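Local coordinates for protein N-acetylglucosamine-6-phosphate deacetylase (PDB 6FV4) that probably removes the acetyl group from N-acetylglucosamine-6-phosphate, as a metal-dependent hydrolase of the NagA family, feeding amino-sugar breakdown in mycobacteria, at residues P33-I38 / A50-A55; V375-H378 / V382-V385. The protein carries 1 engineered substitution. All blocks are in the same frame, centred on the assembly; numbering follows the deposited sequence.

Contact 1: residues P33-I38 / A50-A55; sequences PGWLEI and APPAQA. With CD (cadmium ion), chain I.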
loop_
_atom_site.group_PDB
_atom_site.type_symbol
_atom_site.label_atom_id
_atom_site.label_comp_id
_atom_site.label_asym_id
_atom_site.label_seq_id
_atom_site.Cartn_x
_atom_site.Cartn_y
_atom_site.Cartn_z
ATOM N N PRO B 33 -7.547 34.679 -2.132
ATOM C CA PRO B 33 -8.792 34.479 -1.382
ATOM C C PRO B 33 -9.897 33.986 -2.300
ATOM O O PRO B 33 -9.709 33.923 -3.509
ATOM C CB PRO B 33 -9.102 35.872 -0.826
ATOM C CG PRO B 33 -8.474 36.810 -1.798
ATOM C CD PRO B 33 -7.268 36.106 -2.381
ATOM N N GLY B 34 -11.048 33.622 -1.745
ATOM C CA GLY B 34 -12.120 33.086 -2.548
ATOM C C GLY B 34 -13.440 33.763 -2.242
ATOM O O GLY B 34 -13.610 34.434 -1.224
ATOM N N TRP B 35 -14.389 33.550 -3.142
ATOM C CA TRP B 35 -15.713 34.106 -2.951
ATOM C C TRP B 35 -16.721 33.194 -3.620
ATOM O O TRP B 35 -16.402 32.497 -4.589
ATOM C CB TRP B 35 -15.803 35.546 -3.491
ATOM C CG TRP B 35 -15.597 35.692 -4.969
ATOM C CD1 TRP B 35 -14.445 36.056 -5.603
ATOM C CD2 TRP B 35 -16.575 35.492 -5.997
ATOM N NE1 TRP B 35 -14.644 36.094 -6.958
ATOM C CE2 TRP B 35 -15.944 35.756 -7.229
ATOM C CE3 TRP B 35 -17.928 35.119 -5.994
ATOM C CZ2 TRP B 35 -16.609 35.648 -8.448
ATOM C CZ3 TRP B 35 -18.589 35.013 -7.204
ATOM C CH2 TRP B 35 -17.929 35.281 -8.418
ATOM N N LEU B 36 -17.941 33.197 -3.074
ATOM C CA LEU B 36 -19.044 32.398 -3.573
ATOM C C LEU B 36 -20.303 33.234 -3.560
ATOM O O LEU B 36 -20.557 33.987 -2.615
ATOM C CB LEU B 36 -19.321 31.151 -2.722
ATOM C CG LEU B 36 -18.279 30.101 -2.404
ATOM C CD1 LEU B 36 -17.678 30.420 -1.061
ATOM C CD2 LEU B 36 -18.977 28.746 -2.383
ATOM N N GLU B 37 -21.112 33.052 -4.589
ATOM C CA GLU B 37 -22.418 33.677 -4.680
ATOM C C GLU B 37 -23.486 32.617 -4.554
ATOM O O GLU B 37 -23.475 31.635 -5.299
ATOM C CB GLU B 37 -22.574 34.397 -6.006
ATOM C CG GLU B 37 -23.455 35.571 -5.974
ATOM C CD GLU B 37 -23.652 36.032 -7.371
ATOM O OE1 GLU B 37 -22.633 36.370 -8.006
ATOM O OE2 GLU B 37 -24.800 35.999 -7.858
ATOM N N ILE B 38 -24.417 32.836 -3.635
ATOM C CA ILE B 38 -25.456 31.876 -3.298
ATOM C C ILE B 38 -26.792 32.497 -3.671
ATOM O O ILE B 38 -27.043 33.667 -3.360
ATOM C CB ILE B 38 -25.420 31.516 -1.799
ATOM C CG1 ILE B 38 -24.054 30.940 -1.400
ATOM C CG2 ILE B 38 -26.562 30.576 -1.435
ATOM C CD1 ILE B 38 -23.634 29.755 -2.207
ATOM N N ALA B 50 -10.730 39.225 -5.458
ATOM C CA ALA B 50 -11.702 40.121 -4.858
ATOM C C ALA B 50 -13.119 39.768 -5.304
ATOM O O ALA B 50 -13.335 39.333 -6.441
ATOM C CB ALA B 50 -11.391 41.568 -5.234
ATOM N N PRO B 51 -14.105 39.950 -4.432
ATOM C CA PRO B 51 -15.494 39.645 -4.804
ATOM C C PRO B 51 -15.996 40.599 -5.874
ATOM O O PRO B 51 -15.450 41.699 -6.044
ATOM C CB PRO B 51 -16.266 39.825 -3.487
ATOM C CG PRO B 51 -15.396 40.695 -2.644
ATOM C CD PRO B 51 -13.979 40.390 -3.031
ATOM N N PRO B 52 -17.034 40.210 -6.622
ATOM C CA PRO B 52 -17.572 41.119 -7.645
ATOM C C PRO B 52 -18.232 42.360 -7.064
ATOM O O PRO B 52 -18.224 43.413 -7.718
ATOM C CB PRO B 52 -18.588 40.240 -8.386
ATOM C CG PRO B 52 -19.016 39.227 -7.357
ATOM C CD PRO B 52 -17.753 38.924 -6.590
ATOM N N ALA B 53 -18.809 42.263 -5.868
ATOM C CA ALA B 53 -19.425 43.389 -5.179
ATOM C C ALA B 53 -19.014 43.318 -3.712
ATOM O O ALA B 53 -18.195 42.482 -3.317
ATOM C CB ALA B 53 -20.949 43.365 -5.350
ATOM N N GLN B 54 -19.574 44.200 -2.889
ATOM C CA GLN B 54 -19.312 44.121 -1.459
ATOM C C GLN B 54 -19.996 42.886 -0.885
ATOM O O GLN B 54 -21.179 42.641 -1.143
ATOM C CB GLN B 54 -19.791 45.381 -0.743
ATOM C CG GLN B 54 -19.512 45.352 0.759
ATOM C CD GLN B 54 -19.815 46.671 1.446
ATOM O OE1 GLN B 54 -20.966 47.121 1.481
ATOM N NE2 GLN B 54 -18.782 47.298 2.004
ATOM N N ALA B 55 -19.250 42.106 -0.113
ATOM C CA ALA B 55 -19.744 40.822 0.357
ATOM C C ALA B 55 -20.819 40.998 1.425
ATOM O O ALA B 55 -20.786 41.932 2.230
ATOM C CB ALA B 55 -18.593 39.982 0.911
HETATM CD CD CD I . -24.476 38.271 -8.899
HETATM O O HOH W 1 -26.967 39.120 -8.828
#
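The indole of Trp35 lies against Pro51 and Pro52 in a CH-pi contact at the protein surface, where the loop after strand 42-48, which carries both prolines, folds back over strand 34-39 of the small N-terminal sheet. Pro52 CD sits over the middle of the six-membered ring of Trp35, 3.6 Å from its centroid and only 10° off the normal. Over the same face, CA of Pro51 lies 4.1 Å from the centroid of the five-membered ring, at 21°. Carbons next to a proline nitrogen carry slightly polarised hydrogens, well suited to an electron-rich indole, and the rigid rings cost little entropy to hold there. The strand belongs to a four-stranded mixed sheet, in which 34-39 runs between 42-48 and 16-21; Leu18 of the latter touches Trp35 and both prolines. Trp35 CB comes within 4.3 Å of Pro51 CB, and a dithiothreitol molecule, probably from the crystallisation liquor, lies beside the Trp35 side chain. Two residues on, the carboxylate of Glu37 binds a cadmium ion, distinct from the active-site one, unevenly through both oxygens, OE2 at 2.5 Å and OE1 at a longer 2.8 Å; a water adds a further ligand at 2.6 Å.

Contact 2: residues V375-H378 / V382-V385; sequences VLDH and VTAV
A classic beta bulge marks this antiparallel hairpin of strands 373-376 and 382-387, with Thr383 and Ala384 both set opposite Val375. The carbonyl of Val375 takes the N-H of Thr383 in a nearly straight bond (Thr383 N to Val375 O 2.8 Å, 170° at the hydrogen), while the N-H of Ala384 reaches the same oxygen only weakly, at 3.5 Å from Ala384 N. In return Val375 N donates to Ala384 O at 2.9 Å. The extra residue is accommodated by the helix-like psi of Thr383, -18°, and the register slips by one before Leu376 pairs with Val382 at a non-hydrogen-bonded position. Strand 373-376 also pairs antiparallel with strand 63-76, where the backbones of Leu376 and Thr63 are hydrogen-bonded. Beta-branched Val375 and Val382 favour extended backbones. Small Ala384 lets Val375 CG2 pack on its CB at 3.8 Å, and on the other face the longer Leu376 slants its CD2 across Val382 CG2 at 3.6 Å. Thr383 turns OG1 back between its own N and carbonyl carbon (chi1 57°), bringing the hydroxyl within weak bonding distance of Val375 O, 3.3 Å away; its CG2 lies near the carboxylate of Asp377, whose OD1 accepts a bond from Ala381 N across the turn.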
loop_
_atom_site.group_PDB
_atom_site.type_symbol
_atom_site.label_atom_id
_atom_site.label_comp_id
_atom_site.label_asym_id
_atom_site.label_seq_id
_atom_site.Cartn_x
_atom_site.Cartn_y
_atom_site.Cartn_z
ATOM N N VAL B 375 -17.463 26.089 7.302
ATOM C CA VAL B 375 -16.488 27.124 7.593
ATOM C C VAL B 375 -15.630 26.626 8.740
ATOM O O VAL B 375 -16.156 26.161 9.757
ATOM C CB VAL B 375 -17.161 28.461 7.931
ATOM C CG1 VAL B 375 -16.114 29.552 8.000
ATOM C CG2 VAL B 375 -18.213 28.804 6.870
ATOM N N LEU B 376 -14.311 26.697 8.565
ATOM C CA LEU B 376 -13.361 26.189 9.542
ATOM C C LEU B 376 -12.386 27.293 9.912
ATOM O O LEU B 376 -11.992 28.084 9.052
ATOM C CB LEU B 376 -12.590 24.984 8.985
ATOM C CG LEU B 376 -13.373 23.851 8.322
ATOM C CD1 LEU B 376 -12.424 22.932 7.566
ATOM C CD2 LEU B 376 -14.157 23.065 9.364
ATOM N N ASP B 377 -11.978 27.331 11.183
ATOM C CA ASP B 377 -10.958 28.282 11.615
ATOM C C ASP B 377 -9.567 27.681 11.405
ATOM O O ASP B 377 -9.407 26.637 10.766
ATOM C CB ASP B 377 -11.207 28.713 13.064
ATOM C CG ASP B 377 -11.175 27.556 14.052
ATOM O OD1 ASP B 377 -10.543 26.512 13.775
ATOM O OD2 ASP B 377 -11.759 27.714 15.138
ATOM N N HIS B 378 -8.525 28.335 11.938
ATOM C CA HIS B 378 -7.169 27.857 11.663
ATOM C C HIS B 378 -6.891 26.531 12.354
ATOM O O HIS B 378 -6.112 25.719 11.841
ATOM C CB HIS B 378 -6.126 28.911 12.055
ATOM C CG HIS B 378 -5.726 29.813 10.918
ATOM N ND1 HIS B 378 -5.134 29.343 9.764
ATOM C CD2 HIS B 378 -5.856 31.153 10.753
ATOM C CE1 HIS B 378 -4.913 30.354 8.940
ATOM N NE2 HIS B 378 -5.343 31.464 9.516
ATOM N N VAL B 382 -14.927 23.524 13.086
ATOM C CA VAL B 382 -16.126 24.046 12.438
ATOM C C VAL B 382 -16.647 25.248 13.205
ATOM O O VAL B 382 -16.920 25.168 14.410
ATOM C CB VAL B 382 -17.216 22.970 12.355
ATOM C CG1 VAL B 382 -18.529 23.597 11.857
ATOM C CG2 VAL B 382 -16.781 21.826 11.464
ATOM N N THR B 383 -16.815 26.366 12.502
ATOM C CA THR B 383 -17.408 27.562 13.079
ATOM C C THR B 383 -18.749 27.915 12.452
ATOM O O THR B 383 -19.516 28.672 13.056
ATOM C CB THR B 383 -16.451 28.755 12.931
ATOM O OG1 THR B 383 -16.133 28.931 11.548
ATOM C CG2 THR B 383 -15.147 28.498 13.701
ATOM N N ALA B 384 -19.054 27.377 11.275
ATOM C CA ALA B 384 -20.342 27.612 10.636
ATOM C C ALA B 384 -20.600 26.500 9.631
ATOM O O ALA B 384 -19.661 25.896 9.111
ATOM C CB ALA B 384 -20.380 28.980 9.954
ATOM N N VAL B 385 -21.887 26.237 9.362
ATOM C CA VAL B 385 -22.323 25.169 8.468
ATOM C C VAL B 385 -23.491 25.684 7.645
ATOM O O VAL B 385 -24.500 26.133 8.202
ATOM C CB VAL B 385 -22.761 23.896 9.220
ATOM C CG1 VAL B 385 -23.232 22.833 8.220
ATOM C CG2 VAL B 385 -21.640 23.351 10.087
#

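Overall arrangement
The two contacts follow one another along the chain: contact 1 closes near the N-terminus before contact 2 opens close to the C-terminus. Their centres are about 18 Å apart and their nearest atoms about 8 Å, without touching. Contact 1 belongs to the four-stranded sheet at the surface, its centre about 30 Å from the centre of the chain. Contact 2 is buried, its centre about 19 Å from that point, in a hairpin paired with strand 63-76. Leu36 touches Leu365 and Ile38 touches Ala371, so both chain ends meet here, as in many amidohydrolases, where a small beta domain built from both ends stands beside the catalytic barrel. Neither contact lies at the active-site metals; the cadmium on Glu37 is separate from them.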